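Side-chain contacts in EreC (Klebsiella pneumoniae, PDB 6XCQ), which probably confers resistance to erythromycin and related macrolides by hydrolysing the ester bond of their lactone ring: residues Gly59-Gly64 with Arg291-Asn296; Tyr284-Val289 with Gln328-Arg333; Glu380-Asp385 with Cys393-Asp398. The protein carries 1 engineered substitution. All blocks are in the same frame, centred on the assembly; numbering follows the deposited sequence.

Contact 1 (Gly59-Gly64 with Arg291-Asn296)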
loop_
_atom_site.group_PDB
_atom_site.type_symbol
_atom_site.label_atom_id
_atom_site.label_comp_id
_atom_site.label_asym_id
_atom_site.label_seq_id
_atom_site.Cartn_x
_atom_site.Cartn_y
_atom_site.Cartn_z
ATOM N N GLY A 59 -22.394 -3.088 0.496
ATOM C CA GLY A 59 -22.015 -3.886 -0.642
ATOM C C GLY A 59 -20.554 -3.824 -1.003
ATOM O O GLY A 59 -20.129 -4.532 -1.926
ATOM N N ALA A 60 -19.769 -3.001 -0.315
ATOM C CA ALA A 60 -18.328 -2.991 -0.513
ATOM C C ALA A 60 -17.675 -4.117 0.284
ATOM O O ALA A 60 -18.035 -4.378 1.435
ATOM C CB ALA A 60 -17.744 -1.636 -0.091
ATOM N N ARG A 61 -16.712 -4.795 -0.338
ATOM C CA ARG A 61 -15.815 -5.681 0.383
ATOM C C ARG A 61 -14.376 -5.180 0.417
ATOM O O ARG A 61 -13.575 -5.705 1.201
ATOM C CB ARG A 61 -15.844 -7.092 -0.223
ATOM C CG ARG A 61 -17.185 -7.794 -0.097
ATOM C CD ARG A 61 -17.039 -9.246 -0.512
ATOM N NE ARG A 61 -15.976 -9.887 0.250
ATOM C CZ ARG A 61 -15.403 -11.041 -0.076
ATOM N NH1 ARG A 61 -15.782 -11.690 -1.172
ATOM N NH2 ARG A 61 -14.431 -11.530 0.679
ATOM N N ILE A 62 -14.032 -4.186 -0.400
ATOM C CA ILE A 62 -12.702 -3.576 -0.414
ATOM C C ILE A 62 -12.891 -2.065 -0.365
ATOM O O ILE A 62 -13.468 -1.489 -1.289
ATOM C CB ILE A 62 -11.907 -3.961 -1.671
ATOM C CG1 ILE A 62 -11.845 -5.485 -1.841
ATOM C CG2 ILE A 62 -10.502 -3.402 -1.613
ATOM C CD1 ILE A 62 -11.827 -5.909 -3.261
ATOM N N VAL A 63 -12.410 -1.424 0.701
ATOM C CA VAL A 63 -12.456 0.028 0.819
ATOM C C VAL A 63 -11.036 0.534 1.031
ATOM O O VAL A 63 -10.361 0.136 1.990
ATOM C CB VAL A 63 -13.381 0.500 1.953
ATOM C CG1 VAL A 63 -13.265 2.021 2.117
ATOM C CG2 VAL A 63 -14.831 0.135 1.642
ATOM N N GLY A 64 -10.579 1.409 0.138
ATOM C CA GLY A 64 -9.269 2.014 0.285
ATOM C C GLY A 64 -9.376 3.348 0.999
ATOM O O GLY A 64 -10.221 4.177 0.654
ATOM N N ARG A 291 -7.102 -12.095 -5.209
ATOM C CA ARG A 291 -7.000 -13.498 -4.816
ATOM C C ARG A 291 -7.420 -13.687 -3.373
ATOM O O ARG A 291 -8.171 -14.614 -3.045
ATOM C CB ARG A 291 -5.569 -13.999 -5.013
ATOM C CG ARG A 291 -5.181 -14.185 -6.464
ATOM C CD ARG A 291 -4.019 -15.170 -6.628
ATOM N NE ARG A 291 -2.756 -14.646 -6.112
ATOM C CZ ARG A 291 -2.061 -13.662 -6.676
ATOM N NH1 ARG A 291 -0.915 -13.261 -6.135
ATOM N NH2 ARG A 291 -2.512 -13.072 -7.775
ATOM N N MET A 292 -6.946 -12.814 -2.491
ATOM C CA MET A 292 -7.282 -12.979 -1.089
ATOM C C MET A 292 -8.783 -12.845 -0.874
ATOM O O MET A 292 -9.379 -13.632 -0.132
ATOM C CB MET A 292 -6.509 -11.971 -0.250
ATOM C CG MET A 292 -6.336 -12.419 1.168
ATOM S SD MET A 292 -6.774 -11.050 2.213
ATOM C CE MET A 292 -8.473 -10.900 1.740
ATOM N N VAL A 293 -9.420 -11.880 -1.543
ATOM C CA VAL A 293 -10.849 -11.686 -1.336
ATOM C C VAL A 293 -11.643 -12.882 -1.864
ATOM O O VAL A 293 -12.570 -13.364 -1.205
ATOM C CB VAL A 293 -11.309 -10.359 -1.969
ATOM C CG1 VAL A 293 -12.766 -10.432 -2.352
ATOM C CG2 VAL A 293 -11.061 -9.192 -0.993
ATOM N N ARG A 294 -11.302 -13.392 -3.047
ATOM C CA ARG A 294 -12.105 -14.487 -3.574
ATOM C C ARG A 294 -11.799 -15.816 -2.892
ATOM O O ARG A 294 -12.668 -16.692 -2.865
ATOM C CB ARG A 294 -11.934 -14.615 -5.086
ATOM C CG ARG A 294 -10.532 -14.548 -5.584
ATOM C CD ARG A 294 -10.483 -13.879 -6.963
ATOM N NE ARG A 294 -11.586 -14.289 -7.827
ATOM C CZ ARG A 294 -12.243 -13.483 -8.657
ATOM N NH1 ARG A 294 -13.232 -13.965 -9.402
ATOM N NH2 ARG A 294 -11.918 -12.201 -8.745
ATOM N N ALA A 295 -10.608 -15.969 -2.309
ATOM C CA ALA A 295 -10.311 -17.160 -1.520
ATOM C C ALA A 295 -11.063 -17.148 -0.198
ATOM O O ALA A 295 -11.536 -18.192 0.260
ATOM C CB ALA A 295 -8.810 -17.273 -1.269
ATOM N N ASN A 296 -11.171 -15.984 0.442
ATOM C CA ASN A 296 -11.874 -15.900 1.719
ATOM C C ASN A 296 -13.122 -15.051 1.532
ATOM O O ASN A 296 -13.035 -13.814 1.538
ATOM C CB ASN A 296 -10.968 -15.307 2.804
ATOM C CG ASN A 296 -9.574 -15.944 2.830
ATOM O OD1 ASN A 296 -9.355 -16.956 3.495
ATOM N ND2 ASN A 296 -8.626 -15.344 2.104
#

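Contact 2 (Tyr284-Val289 with Gln328-Arg333)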
loop_
_atom_site.group_PDB
_atom_site.type_symbol
_atom_site.label_atom_id
_atom_site.label_comp_id
_atom_site.label_asym_id
_atom_site.label_seq_id
_atom_site.Cartn_x
_atom_site.Cartn_y
_atom_site.Cartn_z
ATOM N N TYR A 284 0.570 -6.151 -9.336
ATOM C CA TYR A 284 0.829 -7.163 -8.320
ATOM C C TYR A 284 -0.079 -6.979 -7.111
ATOM O O TYR A 284 -0.778 -7.911 -6.700
ATOM C CB TYR A 284 2.295 -7.123 -7.889
ATOM C CG TYR A 284 2.577 -8.099 -6.784
ATOM C CD1 TYR A 284 2.810 -9.439 -7.071
ATOM C CD2 TYR A 284 2.580 -7.696 -5.449
ATOM C CE1 TYR A 284 3.058 -10.355 -6.069
ATOM C CE2 TYR A 284 2.833 -8.602 -4.438
ATOM C CZ TYR A 284 3.070 -9.933 -4.757
ATOM O OH TYR A 284 3.319 -10.855 -3.770
ATOM N N MET A 285 -0.070 -5.775 -6.517
ATOM C CA MET A 285 -0.936 -5.491 -5.372
ATOM C C MET A 285 -2.403 -5.814 -5.661
ATOM O O MET A 285 -3.085 -6.424 -4.829
ATOM C CB MET A 285 -0.790 -4.021 -4.958
ATOM C CG MET A 285 0.552 -3.755 -4.296
ATOM S SD MET A 285 0.594 -2.165 -3.474
ATOM C CE MET A 285 0.641 -1.169 -4.925
ATOM N N ALA A 286 -2.911 -5.394 -6.829
ATOM C CA ALA A 286 -4.299 -5.698 -7.179
ATOM C C ALA A 286 -4.531 -7.202 -7.237
ATOM O O ALA A 286 -5.579 -7.695 -6.802
ATOM C CB ALA A 286 -4.675 -5.068 -8.522
ATOM N N GLY A 287 -3.562 -7.938 -7.779
ATOM C CA GLY A 287 -3.665 -9.389 -7.810
ATOM C C GLY A 287 -3.735 -10.013 -6.427
ATOM O O GLY A 287 -4.557 -10.897 -6.177
ATOM N N VAL A 288 -2.868 -9.571 -5.509
ATOM C CA VAL A 288 -2.887 -10.154 -4.164
ATOM C C VAL A 288 -4.233 -9.897 -3.495
ATOM O O VAL A 288 -4.815 -10.803 -2.890
ATOM C CB VAL A 288 -1.709 -9.632 -3.313
ATOM C CG1 VAL A 288 -1.878 -10.035 -1.861
ATOM C CG2 VAL A 288 -0.376 -10.155 -3.834
ATOM N N VAL A 289 -4.773 -8.674 -3.625
ATOM C CA VAL A 289 -6.056 -8.348 -2.991
ATOM C C VAL A 289 -7.177 -9.183 -3.600
ATOM O O VAL A 289 -8.031 -9.731 -2.891
ATOM C CB VAL A 289 -6.370 -6.842 -3.116
ATOM C CG1 VAL A 289 -7.793 -6.552 -2.646
ATOM C CG2 VAL A 289 -5.386 -6.006 -2.291
ATOM N N GLN A 328 -7.535 0.799 -10.397
ATOM C CA GLN A 328 -8.177 0.635 -11.698
ATOM C C GLN A 328 -8.384 -0.841 -12.011
ATOM O O GLN A 328 -9.396 -1.215 -12.619
ATOM C CB GLN A 328 -7.361 1.322 -12.805
ATOM C CG GLN A 328 -8.036 1.294 -14.204
ATOM C CD GLN A 328 -7.360 2.183 -15.249
ATOM O OE1 GLN A 328 -6.362 2.849 -14.972
ATOM N NE2 GLN A 328 -7.916 2.199 -16.465
ATOM N N HIS A 329 -7.446 -1.699 -11.585
ATOM C CA HIS A 329 -7.660 -3.141 -11.685
ATOM C C HIS A 329 -8.826 -3.574 -10.806
ATOM O O HIS A 329 -9.733 -4.282 -11.256
ATOM C CB HIS A 329 -6.395 -3.915 -11.277
ATOM C CG HIS A 329 -5.219 -3.725 -12.187
ATOM N ND1 HIS A 329 -4.950 -4.564 -13.246
ATOM C CD2 HIS A 329 -4.224 -2.804 -12.175
ATOM C CE1 HIS A 329 -3.839 -4.173 -13.844
ATOM N NE2 HIS A 329 -3.375 -3.108 -13.213
ATOM N N LEU A 330 -8.812 -3.164 -9.536
ATOM C CA LEU A 330 -9.857 -3.576 -8.608
ATOM C C LEU A 330 -11.231 -3.074 -9.023
ATOM O O LEU A 330 -12.236 -3.763 -8.801
ATOM C CB LEU A 330 -9.525 -3.078 -7.205
ATOM C CG LEU A 330 -8.281 -3.698 -6.577
ATOM C CD1 LEU A 330 -8.052 -3.068 -5.187
ATOM C CD2 LEU A 330 -8.428 -5.237 -6.510
ATOM N N ALA A 331 -11.307 -1.885 -9.611
ATOM C CA ALA A 331 -12.590 -1.399 -10.121
ATOM C C ALA A 331 -13.155 -2.272 -11.234
ATOM O O ALA A 331 -14.338 -2.128 -11.564
ATOM C CB ALA A 331 -12.458 0.038 -10.633
ATOM N N GLU A 332 -12.340 -3.151 -11.822
ATOM C CA GLU A 332 -12.759 -4.083 -12.865
ATOM C C GLU A 332 -13.541 -5.279 -12.343
ATOM O O GLU A 332 -14.144 -5.988 -13.154
ATOM C CB GLU A 332 -11.547 -4.632 -13.616
ATOM C CG GLU A 332 -10.810 -3.653 -14.481
ATOM C CD GLU A 332 -10.015 -4.356 -15.558
ATOM O OE1 GLU A 332 -10.280 -4.100 -16.752
ATOM O OE2 GLU A 332 -9.126 -5.172 -15.214
ATOM N N ARG A 333 -13.498 -5.549 -11.038
ATOM C CA ARG A 333 -14.139 -6.736 -10.481
ATOM C C ARG A 333 -15.616 -6.765 -10.839
ATOM O O ARG A 333 -16.320 -5.767 -10.672
ATOM C CB ARG A 333 -13.972 -6.760 -8.960
ATOM C CG ARG A 333 -12.611 -7.209 -8.497
ATOM C CD ARG A 333 -12.421 -6.995 -7.000
ATOM N NE ARG A 333 -13.479 -7.608 -6.206
ATOM C CZ ARG A 333 -13.506 -8.899 -5.880
ATOM N NH1 ARG A 333 -12.537 -9.700 -6.286
ATOM N NH2 ARG A 333 -14.493 -9.387 -5.148
#

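Contact 3 (Glu380-Asp385 with Cys393-Asp398)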
loop_
_atom_site.group_PDB
_atom_site.type_symbol
_atom_site.label_atom_id
_atom_site.label_comp_id
_atom_site.label_asym_id
_atom_site.label_seq_id
_atom_site.Cartn_x
_atom_site.Cartn_y
_atom_site.Cartn_z
ATOM N N GLU A 380 -9.467 20.708 -3.794
ATOM C CA GLU A 380 -9.275 21.527 -2.601
ATOM C C GLU A 380 -10.164 22.763 -2.623
ATOM O O GLU A 380 -10.708 23.163 -1.587
ATOM C CB GLU A 380 -7.798 21.923 -2.483
ATOM C CG GLU A 380 -6.871 20.728 -2.141
ATOM C CD GLU A 380 -6.601 19.784 -3.314
ATOM O OE1 GLU A 380 -6.743 20.212 -4.482
ATOM O OE2 GLU A 380 -6.227 18.609 -3.060
ATOM N N GLN A 381 -10.324 23.388 -3.794
ATOM C CA GLN A 381 -11.161 24.582 -3.850
ATOM C C GLN A 381 -12.620 24.229 -3.643
ATOM O O GLN A 381 -13.369 24.982 -2.997
ATOM C CB GLN A 381 -10.987 25.306 -5.181
ATOM C CG GLN A 381 -11.803 26.599 -5.244
ATOM C CD GLN A 381 -11.301 27.629 -4.259
ATOM O OE1 GLN A 381 -10.138 28.004 -4.288
ATOM N NE2 GLN A 381 -12.179 28.085 -3.376
ATOM N N TYR A 382 -13.042 23.097 -4.205
ATOM C CA TYR A 382 -14.402 22.613 -3.998
ATOM C C TYR A 382 -14.686 22.402 -2.518
ATOM O O TYR A 382 -15.753 22.781 -2.022
ATOM C CB TYR A 382 -14.586 21.309 -4.769
ATOM C CG TYR A 382 -15.957 20.675 -4.674
ATOM C CD1 TYR A 382 -16.964 21.009 -5.576
ATOM C CD2 TYR A 382 -16.232 19.714 -3.707
ATOM C CE1 TYR A 382 -18.208 20.417 -5.505
ATOM C CE2 TYR A 382 -17.471 19.115 -3.630
ATOM C CZ TYR A 382 -18.452 19.464 -4.531
ATOM O OH TYR A 382 -19.683 18.868 -4.450
ATOM N N ILE A 383 -13.745 21.778 -1.802
ATOM C CA ILE A 383 -13.861 21.625 -0.352
ATOM C C ILE A 383 -14.033 22.983 0.309
ATOM O O ILE A 383 -14.890 23.162 1.185
ATOM C CB ILE A 383 -12.627 20.894 0.212
ATOM C CG1 ILE A 383 -12.574 19.450 -0.289
ATOM C CG2 ILE A 383 -12.619 20.948 1.739
ATOM C CD1 ILE A 383 -13.745 18.622 0.125
ATOM N N ILE A 384 -13.217 23.962 -0.096
ATOM C CA ILE A 384 -13.333 25.304 0.476
ATOM C C ILE A 384 -14.717 25.885 0.205
ATOM O O ILE A 384 -15.348 26.461 1.099
ATOM C CB ILE A 384 -12.221 26.224 -0.063
ATOM C CG1 ILE A 384 -10.849 25.765 0.437
ATOM C CG2 ILE A 384 -12.453 27.647 0.385
ATOM C CD1 ILE A 384 -9.690 26.454 -0.277
ATOM N N ASP A 385 -15.217 25.722 -1.026
ATOM C CA ASP A 385 -16.535 26.245 -1.386
ATOM C C ASP A 385 -17.666 25.500 -0.686
ATOM O O ASP A 385 -18.711 26.090 -0.393
ATOM C CB ASP A 385 -16.742 26.165 -2.901
ATOM C CG ASP A 385 -15.751 27.016 -3.679
ATOM O OD1 ASP A 385 -15.133 27.918 -3.086
ATOM O OD2 ASP A 385 -15.588 26.778 -4.894
ATOM N N CYS A 393 -13.467 17.833 6.159
ATOM C CA CYS A 393 -14.607 17.745 5.265
ATOM C C CYS A 393 -14.635 16.378 4.590
ATOM O O CYS A 393 -13.594 15.819 4.248
ATOM C CB CYS A 393 -14.541 18.863 4.221
ATOM S SG CYS A 393 -15.933 18.869 3.068
ATOM N N LEU A 394 -15.841 15.864 4.365
ATOM C CA LEU A 394 -16.050 14.606 3.658
ATOM C C LEU A 394 -17.066 14.834 2.548
ATOM O O LEU A 394 -18.158 15.346 2.815
ATOM C CB LEU A 394 -16.546 13.537 4.634
ATOM C CG LEU A 394 -16.868 12.122 4.184
ATOM C CD1 LEU A 394 -15.676 11.507 3.480
ATOM C CD2 LEU A 394 -17.231 11.323 5.416
ATOM N N THR A 395 -16.714 14.460 1.312
ATOM C CA THR A 395 -17.542 14.726 0.147
ATOM C C THR A 395 -17.571 13.512 -0.770
ATOM O O THR A 395 -16.563 12.819 -0.931
ATOM C CB THR A 395 -17.057 15.966 -0.637
ATOM O OG1 THR A 395 -18.028 16.314 -1.630
ATOM C CG2 THR A 395 -15.737 15.717 -1.344
ATOM N N LEU A 396 -18.743 13.238 -1.340
ATOM C CA LEU A 396 -18.829 12.294 -2.444
ATOM C C LEU A 396 -18.368 12.981 -3.722
ATOM O O LEU A 396 -18.251 14.203 -3.783
ATOM C CB LEU A 396 -20.252 11.769 -2.605
ATOM C CG LEU A 396 -20.911 11.282 -1.316
ATOM C CD1 LEU A 396 -22.367 10.935 -1.585
ATOM C CD2 LEU A 396 -20.172 10.083 -0.706
ATOM N N THR A 397 -18.071 12.186 -4.743
ATOM C CA THR A 397 -17.564 12.738 -5.988
ATOM C C THR A 397 -18.569 12.679 -7.126
ATOM O O THR A 397 -18.275 13.190 -8.213
ATOM C CB THR A 397 -16.296 11.998 -6.420
ATOM O OG1 THR A 397 -16.596 10.599 -6.541
ATOM C CG2 THR A 397 -15.194 12.209 -5.410
ATOM N N ASP A 398 -19.708 12.020 -6.927
ATOM C CA ASP A 398 -20.698 11.846 -7.989
ATOM C C ASP A 398 -21.689 13.006 -7.934
ATOM O O ASP A 398 -22.856 12.871 -7.564
ATOM C CB ASP A 398 -21.389 10.492 -7.865
ATOM C CG ASP A 398 -22.348 10.215 -9.018
ATOM O OD1 ASP A 398 -22.302 10.954 -10.028
ATOM O OD2 ASP A 398 -23.148 9.259 -8.911
#

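Contact 1 (Gly59-Gly64 with Arg291-Asn296)
Arg61, just before strand 62-65, reaches to the C-terminal turn of helix 279-295 and holds two backbone carbonyls there with one nitrogen. Its NH2 donates to Asn296 O at 2.8 Å, with the acceptor almost in the guanidinium plane and the donor on a lone pair in the carbonyl plane. The second bond, from NH2 to Val293 O, is longer at 3.2 Å and has its donor tilted 28° from the carbonyl plane. Neither is straight, as expected of a nitrogen shared between acceptors, and Val299 O beyond the helix is a third. The bend of the arginine at chi3 (54°) turns the guanidinium across Val293, whose CG1 lies over one face, 3.5 Å from Arg61 NH1. The other branch, CG2, meets Ile62 CG1 at 3.9 Å, so this single valine packs against a cation with one methyl and an aliphatic chain with the other. Carbonyls at the C-terminal end of a helix carry partial negative charge, which would suit a guanidinium there. Behind this first shell, Asn296, the first residue to leave helical angles, folds its amide back so that ND2 donates to Met292 O at 2.9 Å; that oxygen also receives Asn296 N and so takes two N-H groups from one residue at the helix end. The contact joins helix 279-295 to strand 62-65 of the central sheet, which runs parallel between strands 338-345 and 301-304; Ile62 continues the packing onto Tyr338, Ile301 and Leu303.

Contact 2 (Tyr284-Val289 with Gln328-Arg333)
The backbones of 284-289 and 328-333 come nearest at Ala286 and Leu330, whose CA atoms are 6.1 Å apart. The first segment is helical throughout, while the second is helical at its start and contains a type I turn from Leu330 to Arg333, with Arg333 N bonded to Leu330 O at 3.1 Å. Ala286 points at the other segment, and its CB touches His329 CB at 3.4 Å, a close methyl-to-methylene contact made possible by the small side chain. Leu330 adds a second touch: with CG beside its backbone N (chi1 -66°), it brings CD2 to 3.8 Å from Ala286 O and to 4.1 Å from Val289 CG1. The leucine and valine chains cross at about a right angle. Ala286 and Val289, one helical turn apart, thus offer one stripe of helix 279-295 to helix 326-330. Both helices pack beside the mixed sheet of this alpha/beta fold, since Val289 and Leu330 each also touch Leu303 of strand 301-304. No hydrogen bond links the two segments, and the junction is apolar. At the last position of the turn, Arg333 forms salt bridges through NH1 with Asp290 and through NE with Asp337, tying the loop to the same helix and to the residue preceding strand 338-345.

Contact 3 (Glu380-Asp385 with Cys393-Asp398)
Ile383 and Tyr382, neighbours on helix 380-385, meet strand 393-396 with quite different surfaces. Ile383 uses both ends of its branched chain: CD1 lies 3.7 Å from Cys393 SG and 3.8 Å from Thr395 CG2, bridging two residues on the same side of the strand, while CG2 touches Cys393 CB at 3.8 Å. Its chain and that of Thr395 are set at a slant to one another. Tyr382, by contrast, presents a ring edge. A chi1 of -179° sets its CG opposite the backbone N and brings that edge to the strand, where CE2 stands 3.5 Å from Thr395 OG1, which lies in the plane of the ring. Thr395 is divided accordingly, its methyl turned to the isoleucine and its hydroxyl to the tyrosine. Two backbone carbonyls also lie near that hydroxyl, Leu396 O at 3.0 Å from Thr395 OG1 and Thr32 O from the start of the modelled chain, and its single proton is not settled between them. Cys393 adds a covalent tie through its disulfide with Cys387, at the end of the same helix. The segment axes are 9.5 Å apart at closest approach and inclined at 110°, and Ile383 also rests on Cys426 of the next strand, 423-427. Together these features describe a helix packed across one face of the mixed sheet of an alpha/beta fold, near the edge of that sheet, and joined to its strand by the Cys387-Cys393 disulfide.

How the contacts relate
Contacts 1 and 2 form one continuous patch, their centres 10 Å apart and both using helix 279-295. Arg333 of contact 2 joins them: its NH2 lies 3.4 Å from Val293 CG1, and its NE 3.8 Å from Ile62 CD1. Ile62 CD1 also packs on Val289 CG1 at 4.1 Å. Arg294 and Arg333 come close, but both form salt bridges with Asp290, which would offset their like charges. Contact 3 stands apart, about 27 Å from each of the others between centres. It shares the sheet with contact 1, strands 423-427 and 338-345 lying between 392-396 and 62-65.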